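Local coordinates for protein beta-N-acetylhexosaminidase (Beutenbergia cavernae, PDB 5BU9) that probably hydrolyses terminal non-reducing N-acetyl-D-hexosamine residues from N-acetyl-beta-D-hexosaminides, as a member of glycoside hydrolase family 3, at residues Q86-P91 and S124-N129; D95-L100 and T115-E120. All coordinates share one frame; numbering follows the deposited sequence. Where two conformers were deposited one is given.

Contact 1: Q86-P91 and S124-N129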
loop_
_atom_site.group_PDB
_atom_site.type_symbol
_atom_site.label_atom_id
_atom_site.label_comp_id
_atom_site.label_asym_id
_atom_site.label_seq_id
_atom_site.Cartn_x
_atom_site.Cartn_y
_atom_site.Cartn_z
ATOM N N GLN A 86 6.038 12.776 1.737
ATOM C CA GLN A 86 5.429 13.368 0.555
ATOM C C GLN A 86 6.412 13.152 -0.584
ATOM O O GLN A 86 7.393 13.886 -0.706
ATOM C CB GLN A 86 5.112 14.867 0.760
ATOM C CG GLN A 86 4.323 15.481 -0.432
ATOM C CD GLN A 86 4.054 16.963 -0.298
ATOM O OE1 GLN A 86 3.950 17.489 0.812
ATOM N NE2 GLN A 86 3.930 17.653 -1.440
ATOM N N VAL A 87 6.193 12.115 -1.388
ATOM C CA VAL A 87 7.176 11.782 -2.400
ATOM C C VAL A 87 7.194 12.878 -3.472
ATOM O O VAL A 87 8.243 13.225 -3.994
ATOM C CB VAL A 87 6.899 10.418 -3.035
ATOM C CG1 VAL A 87 7.771 10.259 -4.296
ATOM C CG2 VAL A 87 7.138 9.263 -2.018
ATOM N N LEU A 88 6.027 13.417 -3.805
ATOM C CA LEU A 88 5.931 14.322 -4.948
ATOM C C LEU A 88 5.790 15.762 -4.475
ATOM O O LEU A 88 4.786 16.158 -3.856
ATOM C CB LEU A 88 4.763 13.915 -5.855
ATOM C CG LEU A 88 4.935 12.516 -6.480
ATOM C CD1 LEU A 88 3.712 12.115 -7.299
ATOM C CD2 LEU A 88 6.219 12.427 -7.326
ATOM N N ARG A 89 6.802 16.547 -4.794
ATOM C CA ARG A 89 6.887 17.916 -4.328
ATOM C C ARG A 89 7.326 18.791 -5.484
ATOM O O ARG A 89 7.731 18.269 -6.516
ATOM C CB ARG A 89 7.867 18.012 -3.144
ATOM C CG ARG A 89 7.473 19.035 -2.083
ATOM C CD ARG A 89 8.608 19.296 -1.116
ATOM N NE ARG A 89 9.133 18.042 -0.582
ATOM C CZ ARG A 89 8.572 17.363 0.417
ATOM N NH1 ARG A 89 9.124 16.219 0.856
ATOM N NH2 ARG A 89 7.460 17.840 0.983
ATOM N N GLY A 90 7.236 20.114 -5.333
ATOM C CA GLY A 90 7.765 21.011 -6.344
ATOM C C GLY A 90 6.684 21.724 -7.136
ATOM O O GLY A 90 5.549 21.819 -6.665
ATOM N N PRO A 91 7.030 22.222 -8.347
ATOM C CA PRO A 91 6.087 23.004 -9.169
ATOM C C PRO A 91 4.754 22.286 -9.433
ATOM O O PRO A 91 4.715 21.202 -10.028
ATOM C CB PRO A 91 6.867 23.234 -10.467
ATOM C CG PRO A 91 8.314 23.220 -10.008
ATOM C CD PRO A 91 8.365 22.132 -8.972
ATOM N N SER A 124 -0.584 14.484 -12.366
ATOM C CA SER A 124 0.748 13.933 -12.609
ATOM C C SER A 124 0.663 12.443 -12.948
ATOM O O SER A 124 1.682 11.754 -12.975
ATOM C CB SER A 124 1.663 14.151 -11.398
ATOM O OG SER A 124 1.314 13.286 -10.328
ATOM N N GLY A 125 -0.552 11.953 -13.199
ATOM C CA GLY A 125 -0.762 10.563 -13.603
ATOM C C GLY A 125 -0.884 9.511 -12.501
ATOM O O GLY A 125 -0.978 8.303 -12.769
ATOM N N ILE A 126 -0.878 9.961 -11.255
ATOM C CA ILE A 126 -1.069 9.083 -10.101
ATOM C C ILE A 126 -2.559 8.755 -9.996
ATOM O O ILE A 126 -3.382 9.665 -10.121
ATOM C CB ILE A 126 -0.576 9.770 -8.798
ATOM C CG1 ILE A 126 0.912 10.078 -8.905
ATOM C CG2 ILE A 126 -0.979 8.961 -7.535
ATOM C CD1 ILE A 126 1.769 8.855 -9.002
ATOM N N ASN A 127 -2.921 7.491 -9.761
ATOM C CA ASN A 127 -4.327 7.168 -9.479
ATOM C C ASN A 127 -4.490 6.378 -8.190
ATOM O O ASN A 127 -5.593 5.980 -7.853
ATOM C CB ASN A 127 -4.981 6.394 -10.636
ATOM C CG ASN A 127 -4.220 5.133 -11.010
ATOM O OD1 ASN A 127 -3.502 4.550 -10.193
ATOM N ND2 ASN A 127 -4.345 4.727 -12.271
ATOM N N LEU A 128 -3.394 6.135 -7.475
ATOM C CA LEU A 128 -3.515 5.473 -6.187
ATOM C C LEU A 128 -2.580 6.133 -5.192
ATOM O O LEU A 128 -1.391 6.305 -5.477
ATOM C CB LEU A 128 -3.214 3.972 -6.303
ATOM C CG LEU A 128 -3.479 3.190 -5.021
ATOM C CD1 LEU A 128 -4.981 3.258 -4.649
ATOM C CD2 LEU A 128 -3.011 1.747 -5.169
ATOM N N ASN A 129 -3.125 6.534 -4.042
ATOM C CA ASN A 129 -2.306 7.079 -2.950
ATOM C C ASN A 129 -2.150 6.027 -1.846
ATOM O O ASN A 129 -3.144 5.498 -1.345
ATOM C CB ASN A 129 -2.940 8.366 -2.395
ATOM C CG ASN A 129 -1.964 9.214 -1.571
ATOM O OD1 ASN A 129 -0.812 8.850 -1.386
ATOM N ND2 ASN A 129 -2.440 10.375 -1.077
#
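In the beta/alpha barrel of this family 3 glycosidase, Leu88 closes over the turn that leads out of helix 107-123 into strand 128-129, where it meets Ser124 and Ile126. The contact is small and apolar, burying 75 Å² in all, and one methyl group carries it. CD1 of Leu88 lies 3.8 Å from CG1 of Ile126, the two side chains reaching toward each other tip to tip. Ser124 has two conformers; in one of them its OG stands 4.0 Å from the same Leu88 CD1, a van der Waals approach, and is hydrogen-bonded to the carbonyl of Leu121, one turn back in the helix. With CG anti to its own carbonyl carbon (chi1 -63°), Leu88 extends from the loop toward the turn. The turn itself is a Schellman motif: Gly125, at positive phi, is its C-prime residue, Ile126 N bonds to Leu121 O and Gly125 N to Ala122 O, and Ile126, the residue after the C-prime glycine, packs back on Leu121 as well as on Leu88. The backbone of Leu88 is tied within its own loop. NE2 of Gln86 donates to O of Leu88 at 3.0 Å in a fairly straight bond (162° at the hydrogen), the acceptor lying near the amide plane of the glutamine, and Gln80 NE2 bonds to the same carbonyl oxygen. Leu88 also packs on Thr78, Thr53 and Leu121, so its side chain lies among strand 75-82 and helices 50-61 and 107-123.

Contact 2: D95-L100 and T115-E120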
loop_
_atom_site.group_PDB
_atom_site.type_symbol
_atom_site.label_atom_id
_atom_site.label_comp_id
_atom_site.label_asym_id
_atom_site.label_seq_id
_atom_site.Cartn_x
_atom_site.Cartn_y
_atom_site.Cartn_z
ATOM N N ASP A 95 2.553 22.031 -0.531
ATOM C CA ASP A 95 3.343 21.507 0.582
ATOM C C ASP A 95 2.321 21.027 1.601
ATOM O O ASP A 95 1.745 21.825 2.336
ATOM C CB ASP A 95 4.305 22.552 1.183
ATOM C CG ASP A 95 5.470 22.918 0.236
ATOM O OD1 ASP A 95 6.121 21.995 -0.314
ATOM O OD2 ASP A 95 5.742 24.131 0.042
ATOM N N ILE A 96 2.104 19.716 1.616
ATOM C CA ILE A 96 1.084 19.083 2.425
ATOM C C ILE A 96 1.573 18.945 3.867
ATOM O O ILE A 96 2.650 18.445 4.087
ATOM C CB ILE A 96 0.727 17.726 1.841
ATOM C CG1 ILE A 96 0.388 17.865 0.351
ATOM C CG2 ILE A 96 -0.435 17.139 2.586
ATOM C CD1 ILE A 96 0.168 16.504 -0.364
ATOM N N PRO A 97 0.771 19.398 4.849
ATOM C CA PRO A 97 1.151 19.287 6.266
ATOM C C PRO A 97 1.213 17.831 6.752
ATOM O O PRO A 97 0.745 16.944 6.042
ATOM C CB PRO A 97 0.041 20.074 6.997
ATOM C CG PRO A 97 -1.033 20.317 5.990
ATOM C CD PRO A 97 -0.421 20.240 4.652
ATOM N N THR A 98 1.816 17.594 7.921
ATOM C CA THR A 98 1.847 16.268 8.540
ATOM C C THR A 98 0.401 15.845 8.762
ATOM O O THR A 98 -0.468 16.712 8.889
ATOM C CB THR A 98 2.598 16.269 9.901
ATOM O OG1 THR A 98 1.913 17.128 10.825
ATOM C CG2 THR A 98 4.025 16.766 9.747
ATOM N N ALA A 99 0.144 14.535 8.787
ATOM C CA ALA A 99 -1.182 14.029 9.117
ATOM C C ALA A 99 -1.596 14.534 10.494
ATOM O O ALA A 99 -2.786 14.719 10.762
ATOM C CB ALA A 99 -1.218 12.487 9.073
ATOM N N LEU A 100 -0.621 14.766 11.374
ATOM C CA LEU A 100 -0.965 15.206 12.730
ATOM C C LEU A 100 -1.597 16.589 12.645
ATOM O O LEU A 100 -2.660 16.829 13.238
ATOM C CB LEU A 100 0.256 15.214 13.657
ATOM C CG LEU A 100 -0.023 15.725 15.073
ATOM C CD1 LEU A 100 -1.153 14.944 15.740
ATOM C CD2 LEU A 100 1.235 15.687 15.925
ATOM N N THR A 115 -8.893 17.223 -1.625
ATOM C CA THR A 115 -9.385 17.255 -2.998
ATOM C C THR A 115 -8.351 17.962 -3.883
ATOM O O THR A 115 -8.032 17.527 -4.996
ATOM C CB THR A 115 -10.733 17.978 -3.094
ATOM O OG1 THR A 115 -11.672 17.341 -2.227
ATOM C CG2 THR A 115 -11.255 17.966 -4.529
ATOM N N THR A 116 -7.830 19.066 -3.372
ATOM C CA THR A 116 -6.791 19.807 -4.056
ATOM C C THR A 116 -5.559 18.928 -4.232
ATOM O O THR A 116 -5.043 18.819 -5.342
ATOM C CB THR A 116 -6.433 21.071 -3.284
ATOM O OG1 THR A 116 -7.618 21.853 -3.109
ATOM C CG2 THR A 116 -5.373 21.887 -4.019
ATOM N N TRP A 117 -5.104 18.287 -3.150
ATOM C CA TRP A 117 -3.887 17.444 -3.191
ATOM C C TRP A 117 -4.072 16.316 -4.186
ATOM O O TRP A 117 -3.181 15.994 -4.968
ATOM C CB TRP A 117 -3.565 16.871 -1.808
ATOM C CG TRP A 117 -3.375 17.939 -0.810
ATOM C CD1 TRP A 117 -2.987 19.222 -1.062
ATOM C CD2 TRP A 117 -3.601 17.857 0.604
ATOM N NE1 TRP A 117 -2.945 19.942 0.107
ATOM C CE2 TRP A 117 -3.323 19.128 1.144
ATOM C CE3 TRP A 117 -4.008 16.836 1.462
ATOM C CZ2 TRP A 117 -3.421 19.397 2.511
ATOM C CZ3 TRP A 117 -4.115 17.105 2.811
ATOM C CH2 TRP A 117 -3.828 18.375 3.322
ATOM N N GLY A 118 -5.253 15.718 -4.159
ATOM C CA GLY A 118 -5.592 14.680 -5.117
ATOM C C GLY A 118 -5.556 15.113 -6.572
ATOM O O GLY A 118 -5.095 14.342 -7.420
ATOM N N ALA A 119 -6.034 16.332 -6.858
ATOM C CA ALA A 119 -6.081 16.863 -8.226
ATOM C C ALA A 119 -4.657 16.988 -8.808
ATOM O O ALA A 119 -4.421 16.746 -9.997
ATOM C CB ALA A 119 -6.801 18.222 -8.255
ATOM N N GLU A 120 -3.717 17.363 -7.944
ATOM C CA GLU A 120 -2.318 17.479 -8.310
ATOM C C GLU A 120 -1.774 16.085 -8.600
ATOM O O GLU A 120 -1.087 15.887 -9.590
ATOM C CB GLU A 120 -1.530 18.164 -7.189
ATOM C CG GLU A 120 -2.072 19.542 -6.785
ATOM C CD GLU A 120 -1.496 20.040 -5.455
ATOM O OE1 GLU A 120 -0.835 19.246 -4.752
ATOM O OE2 GLU A 120 -1.715 21.222 -5.101
#
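Ile96 lies across one face of the Trp117 indole, and Pro97 continues the apolar surface at the ring's outer end. Methyl CG2 of Ile96 sits over the six-membered ring in a CH-pi contact, 3.5 Å from the centroid of that Trp117 ring and only 3° off its normal. The other branch covers the pyrrole part: Ile96 CG1 is 3.9 Å from Trp117 CD1, and CD1 of Ile96 reaches 3.8 Å from Trp117 CG, near where the indole joins its CB. The two branches of the isoleucine therefore span both rings of the indole. This follows from the torsion about CA-CB, which sets CG2 anti to the backbone N and CG1 anti to the carbonyl carbon (chi1 -52°). Pro97 adds its CD, 3.8 Å from CZ2 of Trp117, coming in obliquely. The two segments bury 171 Å² between them, with no hydrogen bond from one to the other. Replacing Trp117 with an alanine would remove the whole platform and is likely to leave Ile96 CG2 and Pro97 CD without their partner, opening a gap between the loop and the helix. A second shell holds the loop: the amide N of Ile96 probably bonds to Gln86 OE1, its backbone pairs with Gly83, and Pro97 O accepts a bond from Gln102 NE2. On the helix side, Glu120 OE2 bonds to Ser94 OG, joining helix 107-123 to the residue just before Asp95. The contact thus packs loop on helix within one beta-alpha unit of the barrel, the chain between strands 75-82 and 128-129. Gln102 touches both Ile96 and Trp117, so the indole reaches from helix 107-123 to the preceding loop and to the short helix 99-102.

Overall arrangement
From the N terminus, the chain passes through strands 75-82 and 85-86 before segment 86-91 provides the first half of contact 1. It then runs through segment 95-100 into helix 99-102, and segment 115-120 of helix 107-123 meets segment 95-100 in contact 2, closing the smaller loop. After that helix ends, segment 124-129 returns to the opening of the excursion, so contact 2 is nested inside the loop closed by contact 1. The two centres lie about 10 Å apart, and the side chain of Gln86 bridges the two contacts. Helix 107-123 is thus fastened to the connection that precedes it, and its exit into strand 128-129 lies beside strand 75-82.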